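Local coordinates for putative type VI secretion protein (Escherichia coli, PDB 6SKI) that probably hydrolyses phospholipids as a toxic effector of the type VI secretion system, loaded on the VgrG spike, at residues 236-248 against 269-283. Numbering follows the deposited sequence.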
loop_
_atom_site.group_PDB
_atom_site.type_symbol
_atom_site.label_atom_id
_atom_site.label_comp_id
_atom_site.label_asym_id
_atom_site.label_seq_id
_atom_site.Cartn_x
_atom_site.Cartn_y
_atom_site.Cartn_z
ATOM N N GLY A 236 18.232 6.760 -11.056
ATOM C CA GLY A 236 18.426 5.598 -10.220
ATOM C C GLY A 236 18.076 4.305 -10.921
ATOM O O GLY A 236 17.766 4.254 -12.113
ATOM N N GLU A 237 18.137 3.232 -10.139
ATOM C CA GLU A 237 17.788 1.895 -10.589
ATOM C C GLU A 237 17.044 1.200 -9.461
ATOM O O GLU A 237 17.249 1.512 -8.288
ATOM C CB GLU A 237 19.046 1.117 -10.999
ATOM C CG GLU A 237 18.830 -0.338 -11.344
ATOM C CD GLU A 237 20.020 -0.944 -12.051
ATOM O OE1 GLU A 237 21.007 -0.216 -12.282
ATOM O OE2 GLU A 237 19.971 -2.148 -12.377
ATOM N N VAL A 238 16.163 0.270 -9.812
ATOM C CA VAL A 238 15.399 -0.488 -8.828
ATOM C C VAL A 238 16.051 -1.853 -8.666
ATOM O O VAL A 238 16.229 -2.584 -9.645
ATOM C CB VAL A 238 13.924 -0.624 -9.231
ATOM C CG1 VAL A 238 13.180 -1.457 -8.208
ATOM C CG2 VAL A 238 13.283 0.737 -9.351
ATOM N N ARG A 239 16.418 -2.191 -7.430
ATOM C CA ARG A 239 17.023 -3.488 -7.150
ATOM C C ARG A 239 15.965 -4.550 -6.883
ATOM O O ARG A 239 15.935 -5.590 -7.547
ATOM C CB ARG A 239 17.983 -3.377 -5.964
ATOM C CG ARG A 239 18.842 -4.609 -5.766
ATOM C CD ARG A 239 19.777 -4.460 -4.587
ATOM N NE ARG A 239 19.114 -3.894 -3.420
ATOM C CZ ARG A 239 19.721 -3.676 -2.260
ATOM N NH1 ARG A 239 21.001 -3.979 -2.117
ATOM N NH2 ARG A 239 19.049 -3.159 -1.244
ATOM N N PHE A 240 15.093 -4.309 -5.909
ATOM C CA PHE A 240 14.057 -5.260 -5.535
ATOM C C PHE A 240 12.706 -4.568 -5.497
ATOM O O PHE A 240 12.572 -3.489 -4.914
ATOM C CB PHE A 240 14.347 -5.900 -4.176
ATOM C CG PHE A 240 13.310 -6.896 -3.747
ATOM C CD1 PHE A 240 13.187 -8.108 -4.394
ATOM C CD2 PHE A 240 12.453 -6.615 -2.703
ATOM C CE1 PHE A 240 12.239 -9.020 -4.005
ATOM C CE2 PHE A 240 11.501 -7.526 -2.312
ATOM C CZ PHE A 240 11.394 -8.727 -2.965
ATOM N N LEU A 241 11.712 -5.191 -6.121
ATOM C CA LEU A 241 10.326 -4.741 -6.070
ATOM C C LEU A 241 9.536 -5.761 -5.263
ATOM O O LEU A 241 9.349 -6.899 -5.704
ATOM C CB LEU A 241 9.753 -4.584 -7.476
ATOM C CG LEU A 241 8.412 -3.868 -7.620
ATOM C CD1 LEU A 241 8.485 -2.482 -7.038
ATOM C CD2 LEU A 241 8.009 -3.809 -9.077
ATOM N N GLY A 242 9.076 -5.358 -4.084
ATOM C CA GLY A 242 8.318 -6.253 -3.237
ATOM C C GLY A 242 6.871 -5.839 -3.115
ATOM O O GLY A 242 6.564 -4.797 -2.532
ATOM N N LEU A 243 5.967 -6.648 -3.656
ATOM C CA LEU A 243 4.552 -6.324 -3.708
ATOM C C LEU A 243 3.777 -7.329 -2.874
ATOM O O LEU A 243 4.073 -8.525 -2.900
ATOM C CB LEU A 243 4.047 -6.340 -5.147
ATOM C CG LEU A 243 4.935 -5.627 -6.164
ATOM C CD1 LEU A 243 4.555 -6.044 -7.567
ATOM C CD2 LEU A 243 4.852 -4.123 -6.001
ATOM N N PHE A 244 2.788 -6.848 -2.126
ATOM C CA PHE A 244 2.061 -7.728 -1.222
ATOM C C PHE A 244 0.684 -8.138 -1.726
ATOM O O PHE A 244 0.313 -9.301 -1.568
ATOM C CB PHE A 244 1.936 -7.091 0.161
ATOM C CG PHE A 244 3.074 -7.429 1.076
ATOM C CD1 PHE A 244 3.212 -8.712 1.572
ATOM C CD2 PHE A 244 4.003 -6.478 1.439
ATOM C CE1 PHE A 244 4.248 -9.037 2.409
ATOM C CE2 PHE A 244 5.043 -6.801 2.278
ATOM C CZ PHE A 244 5.164 -8.083 2.764
ATOM N N ASP A 245 -0.121 -7.223 -2.258
ATOM C CA ASP A 245 -1.300 -7.645 -3.008
ATOM C C ASP A 245 -1.790 -6.513 -3.896
ATOM O O ASP A 245 -2.617 -5.718 -3.454
ATOM C CB ASP A 245 -2.413 -8.074 -2.047
ATOM C CG ASP A 245 -3.352 -9.096 -2.648
ATOM O OD1 ASP A 245 -2.936 -9.824 -3.566
ATOM O OD2 ASP A 245 -4.512 -9.169 -2.198
ATOM N N THR A 246 -1.380 -6.473 -5.159
ATOM C CA THR A 246 -1.612 -5.276 -5.963
ATOM C C THR A 246 -3.096 -5.124 -6.265
ATOM O O THR A 246 -3.684 -5.942 -6.979
ATOM C CB THR A 246 -0.800 -5.320 -7.250
ATOM O OG1 THR A 246 0.555 -5.666 -6.944
ATOM C CG2 THR A 246 -0.825 -3.964 -7.923
ATOM N N VAL A 247 -3.703 -4.082 -5.712
ATOM C CA VAL A 247 -5.068 -3.689 -6.023
ATOM C C VAL A 247 -4.983 -2.236 -6.464
ATOM O O VAL A 247 -4.837 -1.335 -5.632
ATOM C CB VAL A 247 -6.016 -3.859 -4.833
ATOM C CG1 VAL A 247 -7.396 -3.331 -5.173
ATOM C CG2 VAL A 247 -6.083 -5.312 -4.408
ATOM N N ALA A 248 -5.054 -2.004 -7.776
ATOM C CA ALA A 248 -4.832 -0.664 -8.307
ATOM C C ALA A 248 -5.856 0.327 -7.775
ATOM O O ALA A 248 -5.504 1.448 -7.392
ATOM C CB ALA A 248 -4.864 -0.698 -9.833
ATOM N N LEU A 269 1.425 -0.075 -14.411
ATOM C CA LEU A 269 1.468 -1.250 -13.552
ATOM C C LEU A 269 2.113 -2.444 -14.233
ATOM O O LEU A 269 2.191 -3.518 -13.627
ATOM C CB LEU A 269 0.055 -1.624 -13.097
ATOM C CG LEU A 269 -0.596 -0.701 -12.073
ATOM C CD1 LEU A 269 -1.644 -1.454 -11.292
ATOM C CD2 LEU A 269 0.442 -0.103 -11.158
ATOM N N GLU A 270 2.584 -2.290 -15.463
ATOM C CA GLU A 270 3.187 -3.386 -16.204
ATOM C C GLU A 270 4.677 -3.392 -15.913
ATOM O O GLU A 270 5.331 -2.347 -15.984
ATOM C CB GLU A 270 2.927 -3.245 -17.705
ATOM C CG GLU A 270 3.050 -4.549 -18.485
ATOM C CD GLU A 270 4.220 -4.559 -19.446
ATOM O OE1 GLU A 270 4.457 -3.528 -20.110
ATOM O OE2 GLU A 270 4.896 -5.604 -19.544
ATOM N N LEU A 271 5.207 -4.562 -15.580
ATOM C CA LEU A 271 6.584 -4.696 -15.117
ATOM C C LEU A 271 7.370 -5.439 -16.189
ATOM O O LEU A 271 7.311 -6.668 -16.276
ATOM C CB LEU A 271 6.636 -5.423 -13.779
ATOM C CG LEU A 271 5.786 -4.811 -12.665
ATOM C CD1 LEU A 271 5.825 -5.681 -11.427
ATOM C CD2 LEU A 271 6.247 -3.404 -12.352
ATOM N N ARG A 272 8.109 -4.690 -16.996
ATOM C CA ARG A 272 8.892 -5.266 -18.073
ATOM C C ARG A 272 10.201 -5.812 -17.515
ATOM O O ARG A 272 10.625 -5.435 -16.422
ATOM C CB ARG A 272 9.102 -4.209 -19.154
ATOM C CG ARG A 272 7.805 -3.834 -19.858
ATOM C CD ARG A 272 7.965 -2.657 -20.802
ATOM N NE ARG A 272 8.449 -1.456 -20.129
ATOM C CZ ARG A 272 9.333 -0.616 -20.654
ATOM N NH1 ARG A 272 9.831 -0.847 -21.861
ATOM N NH2 ARG A 272 9.719 0.456 -19.975
ATOM N N PRO A 273 10.870 -6.713 -18.244
ATOM C CA PRO A 273 12.000 -7.451 -17.650
ATOM C C PRO A 273 13.134 -6.585 -17.129
ATOM O O PRO A 273 14.048 -7.124 -16.494
ATOM C CB PRO A 273 12.473 -8.340 -18.806
ATOM C CG PRO A 273 11.245 -8.545 -19.610
ATOM C CD PRO A 273 10.577 -7.206 -19.600
ATOM N N SER A 274 13.115 -5.276 -17.367
ATOM C CA SER A 274 14.151 -4.388 -16.859
ATOM C C SER A 274 13.614 -3.404 -15.830
ATOM O O SER A 274 14.301 -2.430 -15.503
ATOM C CB SER A 274 14.814 -3.632 -18.013
ATOM O OG SER A 274 15.207 -2.334 -17.609
ATOM N N VAL A 275 12.405 -3.633 -15.312
ATOM C CA VAL A 275 11.840 -2.722 -14.325
ATOM C C VAL A 275 12.599 -2.819 -13.011
ATOM O O VAL A 275 12.650 -1.853 -12.243
ATOM C CB VAL A 275 10.337 -3.002 -14.142
ATOM C CG1 VAL A 275 10.113 -4.272 -13.339
ATOM C CG2 VAL A 275 9.653 -1.822 -13.489
ATOM N N ALA A 276 13.208 -3.969 -12.740
ATOM C CA ALA A 276 13.957 -4.199 -11.513
ATOM C C ALA A 276 14.803 -5.443 -11.712
ATOM O O ALA A 276 14.587 -6.222 -12.641
ATOM C CB ALA A 276 13.033 -4.354 -10.304
ATOM N N LYS A 277 15.777 -5.622 -10.824
ATOM C CA LYS A 277 16.631 -6.798 -10.918
ATOM C C LYS A 277 15.923 -8.031 -10.373
ATOM O O LYS A 277 16.009 -9.114 -10.959
ATOM C CB LYS A 277 17.953 -6.545 -10.195
ATOM C CG LYS A 277 18.664 -5.300 -10.698
ATOM C CD LYS A 277 20.102 -5.225 -10.225
ATOM C CE LYS A 277 20.237 -4.353 -8.990
ATOM N NZ LYS A 277 20.262 -2.902 -9.324
ATOM N N LYS A 278 15.211 -7.882 -9.260
ATOM C CA LYS A 278 14.384 -8.943 -8.706
ATOM C C LYS A 278 13.029 -8.366 -8.332
ATOM O O LYS A 278 12.948 -7.285 -7.744
ATOM C CB LYS A 278 15.035 -9.582 -7.479
ATOM C CG LYS A 278 16.395 -10.201 -7.737
ATOM C CD LYS A 278 16.299 -11.377 -8.681
ATOM C CE LYS A 278 17.456 -12.333 -8.483
ATOM N NZ LYS A 278 17.787 -12.491 -7.042
ATOM N N VAL A 279 11.967 -9.081 -8.686
ATOM C CA VAL A 279 10.603 -8.701 -8.341
ATOM C C VAL A 279 9.933 -9.902 -7.696
ATOM O O VAL A 279 10.069 -11.028 -8.185
ATOM C CB VAL A 279 9.803 -8.230 -9.570
ATOM C CG1 VAL A 279 8.385 -7.868 -9.180
ATOM C CG2 VAL A 279 10.488 -7.051 -10.233
ATOM N N PHE A 280 9.229 -9.671 -6.591
ATOM C CA PHE A 280 8.495 -10.724 -5.906
ATOM C C PHE A 280 7.150 -10.189 -5.452
ATOM O O PHE A 280 7.081 -9.120 -4.840
ATOM C CB PHE A 280 9.273 -11.250 -4.701
ATOM C CG PHE A 280 8.634 -12.429 -4.034
ATOM C CD1 PHE A 280 8.562 -13.649 -4.677
ATOM C CD2 PHE A 280 8.093 -12.316 -2.768
ATOM C CE1 PHE A 280 7.975 -14.729 -4.065
ATOM C CE2 PHE A 280 7.510 -13.396 -2.155
ATOM C CZ PHE A 280 7.448 -14.603 -2.806
ATOM N N GLN A 281 6.085 -10.923 -5.756
ATOM C CA GLN A 281 4.762 -10.621 -5.239
ATOM C C GLN A 281 4.213 -11.805 -4.466
ATOM O O GLN A 281 4.343 -12.955 -4.894
ATOM C CB GLN A 281 3.774 -10.260 -6.341
ATOM C CG GLN A 281 2.536 -9.586 -5.796
ATOM C CD GLN A 281 1.597 -9.103 -6.867
ATOM O OE1 GLN A 281 1.444 -9.735 -7.905
ATOM N NE2 GLN A 281 0.946 -7.982 -6.612
ATOM N N ILE A 282 3.599 -11.514 -3.328
ATOM C CA ILE A 282 2.748 -12.464 -2.631
ATOM C C ILE A 282 1.311 -12.129 -2.994
ATOM O O ILE A 282 0.996 -10.972 -3.288
ATOM C CB ILE A 282 2.975 -12.428 -1.113
ATOM C CG1 ILE A 282 4.470 -12.397 -0.810
ATOM C CG2 ILE A 282 2.370 -13.652 -0.465
ATOM C CD1 ILE A 282 4.797 -12.312 0.653
ATOM N N THR A 283 0.461 -13.142 -3.058
ATOM C CA THR A 283 -0.918 -12.972 -3.490
ATOM C C THR A 283 -1.837 -13.650 -2.488
ATOM O O THR A 283 -1.515 -14.720 -1.967
ATOM C CB THR A 283 -1.107 -13.549 -4.905
ATOM O OG1 THR A 283 -0.664 -12.591 -5.872
ATOM C CG2 THR A 283 -2.558 -13.911 -5.177
#
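The CD2 methyl of L241 sits tip to tip in the fork of L271, 3.7 Å from its CD1, an example of a loop packing back on the parallel strands it joins. Strands 237-243 and 278-283 run 6° apart, joined by backbone hydrogen bonds that begin where K277 N gives to V238 O and end where I282 N gives to L243 O; F280 is gripped twice, its N giving to L241 O (2.9 Å) and its O taking L243 N (3.0 Å). Loop 269-276 passes over the face of L241 and L243, with L271 as its knob. The L241 torsion (chi1 -168°) carries its fork toward L271, while its CB rests on V279 CG2. L243 CD1 comes up to the same L271 methyl, and V238 CG1 presses on A276 CB (3.6 Å). The opposite face has a different relief: G242, having no side chain, admits the CE2 corner of the F240 ring beside its CA, and the ring reaches F280 CB with CZ (3.7 Å). K278 CB meets that ring at its edge, in plane. At the strand entrance K277 bends over R239, CE to CG 3.5 Å, and its NZ makes a weak salt bridge with E237 OE2 (3.2 Å). The R239 guanidinium forms a salt bridge with D192 on strand 184-195. Past the strand end, D245 OD2 is hydrogen-bonded to H310 ND1 and salt-bridged to R534, consistent with the acid of a Ser-His-Asp triad with S197, carried after a central parallel strand as in the alpha/beta-hydrolase fold.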